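Local atomic coordinates of putative transcriptional regulator (Streptomyces coelicolor A3, PDB entry 2RA5), a protein that probably acts as a DNA-binding transcription factor of the GntR family, with a UTRA domain that here holds a tartaric acid molecule. Residues A[163-168]-A[172-177]; A[213-218]-A[224-229]; A[230-233]-A[238-241]. All coordinates share one frame; numbering follows the deposited sequence.

The three contacts lie at different depths in the fold. Contact 2 is the core: a largely buried hairpin between neighbouring strands of the central antiparallel sheet, rich in hydrogen bonds and charge. Contact 1 lies nearer the surface, where two short helices meet through a few aliphatic carbons; its Y172 and R215 of contact 2 both hold the tartaric acid, and Y172 OH also bonds to T217. Contact 3, partly buried, continues strand 224-232 from contact 2 but relies on a single aromatic pair, joining the sheet to strand 239-245, which pairs with a strand of the second subunit. Backbone bonding thus dominates in the sheet, and side-chain packing where separate elements meet.

Contact 1 of 3, residues A[163-168]-A[172-177]; sequences TGQLEA and YRLMRA. With SRT (S,R meso-tartaric acid), chain B.
L174 turns toward Q165 and L166 with CD1 anti to CA (chi2 176°), which sends this methyl outward from its helix and against the neighbouring short helix. There CD1 lies 4.0 Å from Q165 CB. It also comes within 4.1 Å of L166 CG, the two leucine side chains crossing at about a right angle. Leucine suits this place because its branched end lets one methyl reach both Q165 and L166, in two helices that form no hydrogen bond with each other, while the exposed Q165 contributes only its CB. L166 is buried, and packs further on V109 and I136 of the sheet. G164 starts this helix as its N-cap: its positive phi would jam any CB against the preceding carbonyl, and its O accepts from both E167 N and A168 N on the same face of the carbonyl plane.

In the first turn of helix 171-177, Y172 faces the tartaric acid. Its backbone N makes a weak hydrogen bond of 3.3 Å to ligand O4. The other oxygen of that carboxylate, O41, sits over one face of the Y172 ring, displaced toward the rim, with O41 3.4 Å from Y172 CG. At the far end of the ring, Y172 OH bonds to T217 OG1. L171 N, R138 NH1 and R215 NH1 bond to the ligand as well. A carboxylate set at the amino end of helix 171-177 is probably stabilised by the helix dipole, so backbone N-H groups and arginines probably supply the attraction, and the tyrosine ring a wall.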
ATOM      1  N   THR A 163     -14.416  24.070   8.623  1.00108.75           N
ATOM      2  CA  THR A 163     -13.801  23.290   9.681  1.00101.63           C
ATOM      3  C   THR A 163     -14.943  22.960  10.618  1.00107.69           C
ATOM      4  O   THR A 163     -15.815  23.797  10.853  1.00116.17           O
ATOM      5  CB  THR A 163     -12.718  24.107  10.446  1.00 89.94           C
ATOM      6  OG1 THR A 163     -13.094  25.490  10.486  1.00111.82           O
ATOM      7  CG2 THR A 163     -11.371  24.001   9.770  1.00 80.13           C
ATOM      8  N   GLY A 164     -14.966  21.746  11.143  1.00 87.39           N
ATOM      9  CA  GLY A 164     -16.077  21.344  11.983  1.00 90.21           C
ATOM     10  C   GLY A 164     -16.870  20.255  11.298  1.00 87.93           C
ATOM     11  O   GLY A 164     -16.964  19.144  11.815  1.00 92.05           O
ATOM     12  N   GLN A 165     -17.436  20.566  10.135  1.00 77.68           N
ATOM     13  CA  GLN A 165     -18.021  19.531   9.300  1.00 66.05           C
ATOM     14  C   GLN A 165     -16.993  18.432   9.111  1.00 84.58           C
ATOM     15  O   GLN A 165     -17.322  17.250   9.066  1.00 84.18           O
ATOM     16  CB  GLN A 165     -18.409  20.092   7.949  1.00 81.17           C
ATOM     17  CG  GLN A 165     -19.430  21.173   8.035  1.00102.92           C
ATOM     18  CD  GLN A 165     -20.669  20.810   7.275  1.00109.65           C
ATOM     19  OE1 GLN A 165     -20.941  21.366   6.215  1.00107.19           O
ATOM     20  NE2 GLN A 165     -21.421  19.844   7.798  1.00105.68           N
ATOM     21  N   LEU A 166     -15.737  18.852   9.027  1.00 83.28           N
ATOM     22  CA  LEU A 166     -14.618  17.963   8.770  1.00 82.73           C
ATOM     23  C   LEU A 166     -14.257  17.088   9.964  1.00 80.17           C
ATOM     24  O   LEU A 166     -13.612  16.052   9.814  1.00 85.37           O
ATOM     25  CB  LEU A 166     -13.413  18.795   8.336  1.00 65.32           C
ATOM     26  CG  LEU A 166     -13.406  19.070   6.832  1.00 90.88           C
ATOM     27  CD1 LEU A 166     -12.593  20.314   6.500  1.00 85.78           C
ATOM     28  CD2 LEU A 166     -12.906  17.853   6.061  1.00 71.38           C
ATOM     29  N   GLU A 167     -14.652  17.520  11.152  1.00 88.53           N
ATOM     30  CA  GLU A 167     -14.389  16.731  12.344  1.00 97.05           C
ATOM     31  C   GLU A 167     -15.513  15.718  12.544  1.00 85.29           C
ATOM     32  O   GLU A 167     -15.353  14.723  13.251  1.00 88.39           O
ATOM     33  CB  GLU A 167     -14.197  17.640  13.561  1.00 94.03           C
ATOM     34  CG  GLU A 167     -12.929  18.498  13.473  1.00 84.56           C
ATOM     35  CD  GLU A 167     -12.809  19.504  14.605  1.00 98.96           C
ATOM     36  OE1 GLU A 167     -11.703  19.648  15.182  1.00 87.92           O
ATOM     37  OE2 GLU A 167     -13.827  20.158  14.912  1.00105.73           O
ATOM     38  N   ALA A 168     -16.639  15.972  11.880  1.00 83.60           N
ATOM     39  CA  ALA A 168     -17.793  15.079  11.910  1.00 83.37           C
ATOM     40  C   ALA A 168     -17.666  13.923  10.920  1.00 89.65           C
ATOM     41  O   ALA A 168     -17.727  12.762  11.312  1.00 87.88           O
ATOM     42  CB  ALA A 168     -19.077  15.858  11.650  1.00 82.28           C
ATOM     43  N   TYR A 172     -14.612  12.517   1.595  1.00 63.06           N
ATOM     44  CA  TYR A 172     -15.357  11.990   0.447  1.00 60.20           C
ATOM     45  C   TYR A 172     -16.863  12.165   0.601  1.00 67.23           C
ATOM     46  O   TYR A 172     -17.550  12.522  -0.359  1.00 64.17           O
ATOM     47  CB  TYR A 172     -15.040  10.514   0.221  1.00 49.78           C
ATOM     48  CG  TYR A 172     -13.817  10.277  -0.615  1.00 75.52           C
ATOM     49  CD1 TYR A 172     -12.828  11.260  -0.745  1.00 70.61           C
ATOM     50  CD2 TYR A 172     -13.635   9.065  -1.266  1.00 58.85           C
ATOM     51  CE1 TYR A 172     -11.704  11.041  -1.520  1.00 55.98           C
ATOM     52  CE2 TYR A 172     -12.522   8.835  -2.036  1.00 68.23           C
ATOM     53  CZ  TYR A 172     -11.558   9.819  -2.160  1.00 80.89           C
ATOM     54  OH  TYR A 172     -10.452   9.550  -2.934  1.00 77.55           O
ATOM     55  N   ARG A 173     -17.372  11.892   1.803  0.50 68.23           N
ATOM     56  CA  ARG A 173     -18.800  12.018   2.091  0.50 70.39           C
ATOM     57  C   ARG A 173     -19.234  13.456   1.888  0.50 73.01           C
ATOM     58  O   ARG A 173     -20.259  13.721   1.259  0.50 71.05           O
ATOM     59  CB  ARG A 173     -19.122  11.553   3.521  0.50 79.27           C
ATOM     60  CG  ARG A 173     -20.575  11.802   3.965  0.50 81.70           C
ATOM     61  CD  ARG A 173     -20.827  11.290   5.391  0.50 90.04           C
ATOM     62  NE  ARG A 173     -21.944  11.961   6.067  0.50 94.00           N
ATOM     63  CZ  ARG A 173     -23.019  11.348   6.566  0.50 90.64           C
ATOM     64  NH1 ARG A 173     -23.965  12.059   7.166  0.50 79.96           N
ATOM     65  NH2 ARG A 173     -23.152  10.030   6.480  0.50 86.97           N
ATOM     66  N   LEU A 174     -18.437  14.388   2.406  1.00 74.34           N
ATOM     67  CA  LEU A 174     -18.731  15.812   2.242  1.00 70.36           C
ATOM     68  C   LEU A 174     -18.800  16.197   0.772  1.00 62.90           C
ATOM     69  O   LEU A 174     -19.711  16.908   0.351  1.00 64.22           O
ATOM     70  CB  LEU A 174     -17.684  16.673   2.946  1.00 78.30           C
ATOM     71  CG  LEU A 174     -18.040  17.089   4.372  1.00 93.63           C
ATOM     72  CD1 LEU A 174     -16.896  17.852   5.021  1.00 89.11           C
ATOM     73  CD2 LEU A 174     -19.297  17.931   4.341  1.00 82.35           C
HETATM   74  N   MSE A 175     -17.837  15.721  -0.011  1.00 56.42           N
HETATM   75  CA  MSE A 175     -17.773  16.086  -1.426  1.00 77.08           C
HETATM   76  C   MSE A 175     -18.967  15.548  -2.198  1.00 65.69           C
HETATM   77  O   MSE A 175     -19.546  16.237  -3.037  1.00 55.02           O
HETATM   78  CB  MSE A 175     -16.470  15.604  -2.064  1.00 63.40           C
HETATM   79  CG  MSE A 175     -15.216  16.214  -1.439  1.00 65.93           C
HETATM   80 SE   MSE A 175     -13.570  15.767  -2.386  0.75 82.47          SE
HETATM   81  CE  MSE A 175     -13.840  13.850  -2.599  1.00 87.18           C
ATOM     82  N   ARG A 176     -19.328  14.303  -1.920  1.00 64.72           N
ATOM     83  CA  ARG A 176     -20.499  13.714  -2.546  1.00 75.01           C
ATOM     84  C   ARG A 176     -21.720  14.514  -2.126  1.00 65.55           C
ATOM     85  O   ARG A 176     -22.604  14.792  -2.937  1.00 69.28           O
ATOM     86  CB  ARG A 176     -20.638  12.238  -2.161  1.00 62.67           C
ATOM     87  CG  ARG A 176     -19.898  11.302  -3.121  1.00 77.22           C
ATOM     88  CD  ARG A 176     -20.140   9.823  -2.811  1.00 80.68           C
ATOM     89  NE  ARG A 176     -19.456   9.376  -1.596  1.00 87.97           N
ATOM     90  CZ  ARG A 176     -18.437   8.519  -1.577  1.00 85.40           C
ATOM     91  NH1 ARG A 176     -17.979   8.004  -2.714  1.00 61.37           N
ATOM     92  NH2 ARG A 176     -17.881   8.171  -0.419  1.00 82.19           N
ATOM     93  N   ALA A 177     -21.734  14.909  -0.855  1.00 74.82           N
ATOM     94  CA  ALA A 177     -22.813  15.715  -0.297  1.00 65.65           C
ATOM     95  C   ALA A 177     -23.015  17.016  -1.072  1.00 61.47           C
ATOM     96  O   ALA A 177     -24.135  17.501  -1.206  1.00 81.66           O
ATOM     97  CB  ALA A 177     -22.556  15.998   1.174  1.00 64.74           C
TER
HETATM   98  O1  SRT B 247      -9.282  11.965   2.806  1.00 78.97           O
HETATM   99  O11 SRT B 247      -8.554   9.964   3.446  1.00 80.36           O
HETATM  100  C1  SRT B 247      -9.412  10.900   3.475  1.00 78.79           C
HETATM  101  C2  SRT B 247     -10.620  10.752   4.381  1.00 75.69           C
HETATM  102  O2  SRT B 247     -11.495  11.874   4.222  1.00 70.63           O
HETATM  103  C3  SRT B 247     -11.348   9.408   4.168  1.00 75.43           C
HETATM  104  O3  SRT B 247     -12.135   9.025   5.304  1.00 75.31           O
HETATM  105  C4  SRT B 247     -12.265   9.466   2.987  1.00 76.16           C
HETATM  106  O4  SRT B 247     -13.484   9.780   3.142  1.00 74.42           O
HETATM  107  O41 SRT B 247     -11.728   9.184   1.895  1.00 76.86           O

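Contact 2 of 3, residues A[213-218]-A[224-229]; sequences MERTTF and AVEFGT. With SRT (S,R meso-tartaric acid), chain B.
Selenomethionine M213 opens the first strand with its carbonyl O lying 3.6 Å from T229 CA. E214 and T229 form a non-hydrogen-bonded pair, their side chains side by side and pointing the same way. R215 follows in a hydrogen-bonded pair with G228: R215 N donates to G228 O, and G228 N returns a bond of 2.8 Å to R215 O. Glycine is apt here, since a CB at 228 would collide with E226 OE2. With chi3 bent to 64°, the R215 chain brings its guanidinium to the ligand, where NH1 donates to tartrate O1 over 2.9 Å, at the guanidinium edge and in its plane. The same group forms a salt bridge to E226, whose bonds from NE and NH1 are weak; the two flat groups stand 76° apart. On the other face of the sheet, T216 places CG2 3.7 Å from A224 CB, while its OG1 lies at the edge of the F227 ring. T217 N bonds to E226 O, and T217 OG1 donates to E226 OE1 at 2.8 Å while also bonding to Y172 OH. One glutamate thus ties R215 and T217 together, so that the second shell probably positions the ligand-binding arginine. T217 O takes V225 N at 2.6 Å and E226 N weakly. F218 ends the strand with CE2 against A224 CB, at 4.1 Å. Two residues, V225 and E226, facing one, T217, make a classic beta bulge in an antiparallel hairpin of the UTRA sheet, whose R215 belongs to the ligand pocket.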
HETATM    1  N   MSE A 213       1.203   7.840   1.614  1.00 53.93           N
HETATM    2  CA  MSE A 213       0.411   7.644   0.425  1.00 52.49           C
HETATM    3  C   MSE A 213      -0.010   8.957  -0.263  1.00 56.91           C
HETATM    4  O   MSE A 213      -0.246   9.995   0.372  1.00 45.84           O
HETATM    5  CB  MSE A 213      -0.757   6.727   0.743  1.00 51.83           C
HETATM    6  CG  MSE A 213      -2.053   7.402   1.019  1.00 73.39           C
HETATM    7 SE   MSE A 213      -3.298   7.002  -0.410  0.85 90.73          SE
HETATM    8  CE  MSE A 213      -4.948   7.484   0.518  1.00 64.37           C
ATOM      9  N   GLU A 214      -0.040   8.912  -1.585  1.00 54.11           N
ATOM     10  CA  GLU A 214      -0.481  10.047  -2.383  1.00 60.67           C
ATOM     11  C   GLU A 214      -1.640   9.592  -3.244  1.00 48.32           C
ATOM     12  O   GLU A 214      -1.610   8.500  -3.804  1.00 45.20           O
ATOM     13  CB  GLU A 214       0.649  10.573  -3.263  1.00 52.67           C
ATOM     14  CG  GLU A 214       1.652  11.467  -2.558  1.00 59.92           C
ATOM     15  CD  GLU A 214       2.799  11.861  -3.475  1.00 72.70           C
ATOM     16  OE1 GLU A 214       2.586  11.927  -4.706  1.00 74.15           O
ATOM     17  OE2 GLU A 214       3.918  12.088  -2.970  1.00 89.50           O
ATOM     18  N   ARG A 215      -2.670  10.423  -3.333  1.00 45.73           N
ATOM     19  CA  ARG A 215      -3.850  10.049  -4.083  1.00 51.50           C
ATOM     20  C   ARG A 215      -4.405  11.232  -4.878  1.00 53.97           C
ATOM     21  O   ARG A 215      -4.451  12.356  -4.373  1.00 47.38           O
ATOM     22  CB  ARG A 215      -4.896   9.505  -3.106  1.00 41.67           C
ATOM     23  CG  ARG A 215      -6.282   9.296  -3.670  1.00 54.48           C
ATOM     24  CD  ARG A 215      -7.279   9.078  -2.547  1.00 61.78           C
ATOM     25  NE  ARG A 215      -7.436  10.242  -1.659  1.00 78.91           N
ATOM     26  CZ  ARG A 215      -7.954  10.181  -0.430  1.00 82.88           C
ATOM     27  NH1 ARG A 215      -8.067  11.280   0.314  1.00 58.25           N
ATOM     28  NH2 ARG A 215      -8.358   9.015   0.066  1.00 76.62           N
ATOM     29  N   THR A 216      -4.818  10.994  -6.123  1.00 52.02           N
ATOM     30  CA  THR A 216      -5.622  11.993  -6.825  1.00 54.74           C
ATOM     31  C   THR A 216      -6.981  11.426  -7.158  1.00 40.74           C
ATOM     32  O   THR A 216      -7.083  10.369  -7.760  1.00 52.35           O
ATOM     33  CB  THR A 216      -5.005  12.471  -8.154  1.00 48.18           C
ATOM     34  OG1 THR A 216      -3.634  12.818  -7.970  1.00 51.17           O
ATOM     35  CG2 THR A 216      -5.769  13.700  -8.688  1.00 31.13           C
ATOM     36  N   THR A 217      -8.028  12.172  -6.840  1.00 51.67           N
ATOM     37  CA  THR A 217      -9.382  11.711  -7.116  1.00 47.62           C
ATOM     38  C   THR A 217     -10.062  12.514  -8.233  1.00 42.65           C
ATOM     39  O   THR A 217     -10.057  13.740  -8.217  1.00 45.37           O
ATOM     40  CB  THR A 217     -10.242  11.782  -5.843  1.00 43.37           C
ATOM     41  OG1 THR A 217      -9.560  11.116  -4.775  1.00 61.61           O
ATOM     42  CG2 THR A 217     -11.610  11.137  -6.072  1.00 40.33           C
ATOM     43  N   PHE A 218     -10.671  11.805  -9.177  1.00 43.35           N
ATOM     44  CA  PHE A 218     -11.350  12.426 -10.309  1.00 47.93           C
ATOM     45  C   PHE A 218     -12.857  12.202 -10.307  1.00 48.70           C
ATOM     46  O   PHE A 218     -13.347  11.213  -9.757  1.00 47.39           O
ATOM     47  CB  PHE A 218     -10.771  11.900 -11.614  1.00 40.18           C
ATOM     48  CG  PHE A 218      -9.283  11.941 -11.663  1.00 51.68           C
ATOM     49  CD1 PHE A 218      -8.529  10.974 -10.991  1.00 36.73           C
ATOM     50  CD2 PHE A 218      -8.625  12.944 -12.370  1.00 39.68           C
ATOM     51  CE1 PHE A 218      -7.138  11.008 -11.021  1.00 37.76           C
ATOM     52  CE2 PHE A 218      -7.229  12.981 -12.415  1.00 45.80           C
ATOM     53  CZ  PHE A 218      -6.483  12.016 -11.749  1.00 34.03           C
ATOM     54  N   ALA A 224      -9.542  16.276 -11.912  1.00 48.77           N
ATOM     55  CA  ALA A 224      -9.128  16.095 -10.526  1.00 46.45           C
ATOM     56  C   ALA A 224     -10.032  16.917  -9.638  1.00 42.34           C
ATOM     57  O   ALA A 224     -10.423  18.029  -9.959  1.00 50.09           O
ATOM     58  CB  ALA A 224      -7.678  16.471 -10.308  1.00 37.33           C
ATOM     59  N   VAL A 225     -10.370  16.348  -8.501  1.00 42.68           N
ATOM     60  CA  VAL A 225     -11.366  16.943  -7.652  1.00 40.59           C
ATOM     61  C   VAL A 225     -10.698  17.090  -6.266  1.00 41.17           C
ATOM     62  O   VAL A 225     -11.095  17.904  -5.427  1.00 37.60           O
ATOM     63  CB  VAL A 225     -12.675  16.058  -7.748  1.00 52.10           C
ATOM     64  CG1 VAL A 225     -12.857  15.103  -6.576  1.00 39.98           C
ATOM     65  CG2 VAL A 225     -13.889  16.898  -7.991  1.00 45.96           C
ATOM     66  N   GLU A 226      -9.619  16.337  -6.076  1.00 42.85           N
ATOM     67  CA  GLU A 226      -8.960  16.249  -4.789  1.00 43.61           C
ATOM     68  C   GLU A 226      -7.575  15.617  -4.962  1.00 41.34           C
ATOM     69  O   GLU A 226      -7.401  14.655  -5.712  1.00 44.73           O
ATOM     70  CB  GLU A 226      -9.823  15.416  -3.820  1.00 52.91           C
ATOM     71  CG  GLU A 226      -9.227  15.231  -2.424  1.00 47.70           C
ATOM     72  CD  GLU A 226      -8.263  14.039  -2.312  1.00 59.89           C
ATOM     73  OE1 GLU A 226      -8.396  13.059  -3.076  1.00 57.78           O
ATOM     74  OE2 GLU A 226      -7.369  14.071  -1.441  1.00 54.96           O
ATOM     75  N   PHE A 227      -6.591  16.188  -4.281  1.00 44.10           N
ATOM     76  CA  PHE A 227      -5.264  15.606  -4.189  1.00 44.25           C
ATOM     77  C   PHE A 227      -4.854  15.496  -2.723  1.00 53.55           C
ATOM     78  O   PHE A 227      -4.892  16.472  -1.975  1.00 43.80           O
ATOM     79  CB  PHE A 227      -4.255  16.479  -4.902  1.00 35.39           C
ATOM     80  CG  PHE A 227      -2.831  16.007  -4.749  1.00 53.71           C
ATOM     81  CD1 PHE A 227      -2.443  14.767  -5.241  1.00 45.71           C
ATOM     82  CD2 PHE A 227      -1.873  16.805  -4.129  1.00 58.66           C
ATOM     83  CE1 PHE A 227      -1.123  14.324  -5.127  1.00 52.72           C
ATOM     84  CE2 PHE A 227      -0.544  16.365  -4.005  1.00 48.66           C
ATOM     85  CZ  PHE A 227      -0.172  15.126  -4.510  1.00 47.97           C
ATOM     86  N   GLY A 228      -4.438  14.312  -2.314  1.00 39.04           N
ATOM     87  CA  GLY A 228      -4.079  14.101  -0.930  1.00 42.96           C
ATOM     88  C   GLY A 228      -2.666  13.592  -0.801  1.00 47.09           C
ATOM     89  O   GLY A 228      -2.172  12.817  -1.620  1.00 45.78           O
ATOM     90  N   THR A 229      -2.007  14.052   0.246  1.00 45.93           N
ATOM     91  CA  THR A 229      -0.657  13.613   0.544  1.00 45.30           C
ATOM     92  C   THR A 229      -0.639  13.287   2.041  1.00 51.23           C
ATOM     93  O   THR A 229      -0.799  14.165   2.890  1.00 54.82           O
ATOM     94  CB  THR A 229       0.397  14.681   0.087  1.00 58.44           C
ATOM     95  OG1 THR A 229       1.701  14.098   0.025  1.00 62.97           O
ATOM     96  CG2 THR A 229       0.399  15.944   0.979  1.00 47.35           C
TER
HETATM   97  O1  SRT B 247      -9.282  11.965   2.806  1.00 78.97           O
HETATM   98  O11 SRT B 247      -8.554   9.964   3.446  1.00 80.36           O
HETATM   99  C1  SRT B 247      -9.412  10.900   3.475  1.00 78.79           C
HETATM  100  C2  SRT B 247     -10.620  10.752   4.381  1.00 75.69           C
HETATM  101  O2  SRT B 247     -11.495  11.874   4.222  1.00 70.63           O
HETATM  102  C3  SRT B 247     -11.348   9.408   4.168  1.00 75.43           C
HETATM  103  O3  SRT B 247     -12.135   9.025   5.304  1.00 75.31           O
HETATM  104  C4  SRT B 247     -12.265   9.466   2.987  1.00 76.16           C
HETATM  105  O4  SRT B 247     -13.484   9.780   3.142  1.00 74.42           O
HETATM  106  O41 SRT B 247     -11.728   9.184   1.895  1.00 76.86           O

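Contact 3 of 3, residues A[230-233]-A[238-241]; sequences HTYR and SFEF
Y232 and F239 meet without any backbone pairing between their segments, whose closest alpha carbons, those of Y232 and S238, are 8.0 Å apart. The motif is a T-shaped (edge-to-face) aromatic pair, set where the central antiparallel sheet of the UTRA domain gives way to strand 239-245. Strand 224-232 finishes at Y232, and the chain then starts a new strand that leaves the sheet and pairs antiparallel with a strand of the second subunit.

Y232 points its side chain toward the other segment and presents a ring face, while F239 turns a ring edge to it. The planes stand at 79° and the ring centroids are 5.1 Å apart, so that the slightly positive C-H rim of one ring meets the electron-rich face of the other. In F239, CG anti to the carbonyl carbon (chi1 -67°) lets the ring end reach Y232. Large flat residues suit this place: tyrosine offers a broad ring face, its side chain about 5 Å from the bound tartaric acid, and phenylalanine brings no polar group into the packing. Y237 adds a third ring, stacked on Y232 and edge-to-face with F239. Selenomethionine M213 lies near the far ends of both rings, its CG 3.4 Å from Y232 OH and its CB 3.9 Å from F239 CZ.

F239 packs on I189 of its own chain and on I189 of the second subunit, and E240 forms a salt bridge with R186 of that subunit. The contact therefore adjoins the dimer interface, and F239 is part of it. Its closest approach is made by one atom of the phenylalanine, CZ, which sits 3.5 Å from Y232 CE1 and 3.7 Å from Y232 CZ.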
ATOM      1  N   HIS A 230      -0.489  12.003   2.352  1.00 55.04           N
ATOM      2  CA  HIS A 230      -0.719  11.519   3.707  1.00 43.06           C
ATOM      3  C   HIS A 230       0.456  10.756   4.291  1.00 43.66           C
ATOM      4  O   HIS A 230       1.227  10.134   3.566  1.00 47.18           O
ATOM      5  CB  HIS A 230      -1.938  10.604   3.722  1.00 46.24           C
ATOM      6  CG  HIS A 230      -3.138  11.178   3.054  1.00 56.89           C
ATOM      7  ND1 HIS A 230      -3.893  10.477   2.148  1.00 74.66           N
ATOM      8  CD2 HIS A 230      -3.728  12.401   3.161  1.00 47.28           C
ATOM      9  CE1 HIS A 230      -4.898  11.221   1.726  1.00 62.10           C
ATOM     10  NE2 HIS A 230      -4.814  12.400   2.339  1.00 62.99           N
ATOM     11  N   THR A 231       0.559  10.807   5.620  1.00 61.91           N
ATOM     12  CA  THR A 231       1.523  10.027   6.402  1.00 59.27           C
ATOM     13  C   THR A 231       0.810   9.208   7.479  1.00 51.74           C
ATOM     14  O   THR A 231      -0.178   9.653   8.079  1.00 47.78           O
ATOM     15  CB  THR A 231       2.533  10.930   7.111  1.00 55.41           C
ATOM     16  OG1 THR A 231       1.851  12.096   7.596  1.00 69.43           O
ATOM     17  CG2 THR A 231       3.636  11.344   6.164  1.00 59.42           C
ATOM     18  N   TYR A 232       1.320   8.010   7.726  1.00 49.03           N
ATOM     19  CA  TYR A 232       0.729   7.127   8.724  1.00 60.72           C
ATOM     20  C   TYR A 232       1.799   6.526   9.614  1.00 55.98           C
ATOM     21  O   TYR A 232       2.832   6.057   9.112  1.00 50.38           O
ATOM     22  CB  TYR A 232      -0.010   5.982   8.045  1.00 55.21           C
ATOM     23  CG  TYR A 232      -0.974   6.407   6.975  1.00 50.17           C
ATOM     24  CD1 TYR A 232      -0.542   6.630   5.675  1.00 51.57           C
ATOM     25  CD2 TYR A 232      -2.327   6.576   7.260  1.00 51.06           C
ATOM     26  CE1 TYR A 232      -1.432   7.019   4.689  1.00 49.53           C
ATOM     27  CE2 TYR A 232      -3.218   6.964   6.285  1.00 54.74           C
ATOM     28  CZ  TYR A 232      -2.772   7.187   4.998  1.00 54.45           C
ATOM     29  OH  TYR A 232      -3.673   7.574   4.021  1.00 55.01           O
ATOM     30  N   ARG A 233       1.541   6.524  10.922  1.00 53.33           N
ATOM     31  CA  ARG A 233       2.392   5.810  11.888  1.00 69.89           C
ATOM     32  C   ARG A 233       2.270   4.302  11.678  1.00 55.32           C
ATOM     33  O   ARG A 233       1.204   3.731  11.945  1.00 54.23           O
ATOM     34  CB  ARG A 233       1.971   6.145  13.319  1.00 66.42           C
ATOM     35  CG  ARG A 233       1.940   7.630  13.637  1.00 83.23           C
ATOM     36  CD  ARG A 233       1.671   7.846  15.109  1.00 87.80           C
ATOM     37  NE  ARG A 233       2.707   7.242  15.938  1.00 97.54           N
ATOM     38  CZ  ARG A 233       2.544   6.912  17.214  1.00 87.24           C
ATOM     39  NH1 ARG A 233       3.551   6.372  17.886  1.00 78.16           N
ATOM     40  NH2 ARG A 233       1.380   7.121  17.814  1.00 80.81           N
ATOM     41  N   SER A 238      -2.145   0.164   8.870  1.00 52.16           N
ATOM     42  CA  SER A 238      -1.678  -0.432   7.610  1.00 45.86           C
ATOM     43  C   SER A 238      -2.801  -0.556   6.576  1.00 46.43           C
ATOM     44  O   SER A 238      -3.990  -0.537   6.914  1.00 46.83           O
ATOM     45  CB  SER A 238      -0.978  -1.780   7.845  1.00 55.61           C
ATOM     46  OG  SER A 238      -1.879  -2.743   8.359  1.00 55.74           O
ATOM     47  N   PHE A 239      -2.427  -0.656   5.308  1.00 41.02           N
ATOM     48  CA  PHE A 239      -3.434  -0.758   4.257  1.00 48.00           C
ATOM     49  C   PHE A 239      -3.844  -2.203   4.111  1.00 43.28           C
ATOM     50  O   PHE A 239      -3.036  -3.063   3.785  1.00 48.04           O
ATOM     51  CB  PHE A 239      -2.921  -0.189   2.934  1.00 46.99           C
ATOM     52  CG  PHE A 239      -2.705   1.298   2.964  1.00 56.08           C
ATOM     53  CD1 PHE A 239      -3.766   2.166   2.756  1.00 59.41           C
ATOM     54  CD2 PHE A 239      -1.446   1.832   3.223  1.00 42.13           C
ATOM     55  CE1 PHE A 239      -3.587   3.540   2.796  1.00 65.57           C
ATOM     56  CE2 PHE A 239      -1.258   3.218   3.264  1.00 62.87           C
ATOM     57  CZ  PHE A 239      -2.334   4.071   3.049  1.00 52.13           C
ATOM     58  N   GLU A 240      -5.102  -2.473   4.406  1.00 45.85           N
ATOM     59  CA  GLU A 240      -5.590  -3.843   4.412  1.00 55.11           C
ATOM     60  C   GLU A 240      -6.631  -3.959   3.328  1.00 59.26           C
ATOM     61  O   GLU A 240      -7.581  -3.187   3.290  1.00 59.23           O
ATOM     62  CB  GLU A 240      -6.222  -4.202   5.762  1.00 47.64           C
ATOM     63  CG  GLU A 240      -5.279  -4.164   6.960  1.00 51.09           C
ATOM     64  CD  GLU A 240      -4.254  -5.284   6.950  1.00 68.85           C
ATOM     65  OE1 GLU A 240      -4.543  -6.382   6.413  1.00 68.53           O
ATOM     66  OE2 GLU A 240      -3.150  -5.061   7.492  1.00 64.46           O
ATOM     67  N   PHE A 241      -6.456  -4.917   2.437  1.00 51.55           N
ATOM     68  CA  PHE A 241      -7.493  -5.168   1.462  1.00 51.72           C
ATOM     69  C   PHE A 241      -7.533  -6.603   0.941  1.00 60.83           C
ATOM     70  O   PHE A 241      -6.665  -7.430   1.225  1.00 49.78           O
ATOM     71  CB  PHE A 241      -7.399  -4.168   0.310  1.00 70.57           C
ATOM     72  CG  PHE A 241      -6.027  -4.042  -0.260  1.00 57.20           C
ATOM     73  CD1 PHE A 241      -5.105  -3.176   0.306  1.00 64.86           C
ATOM     74  CD2 PHE A 241      -5.647  -4.806  -1.356  1.00 67.10           C
ATOM     75  CE1 PHE A 241      -3.825  -3.059  -0.212  1.00 63.85           C
ATOM     76  CE2 PHE A 241      -4.355  -4.698  -1.893  1.00 66.35           C
ATOM     77  CZ  PHE A 241      -3.445  -3.822  -1.314  1.00 67.13           C
TER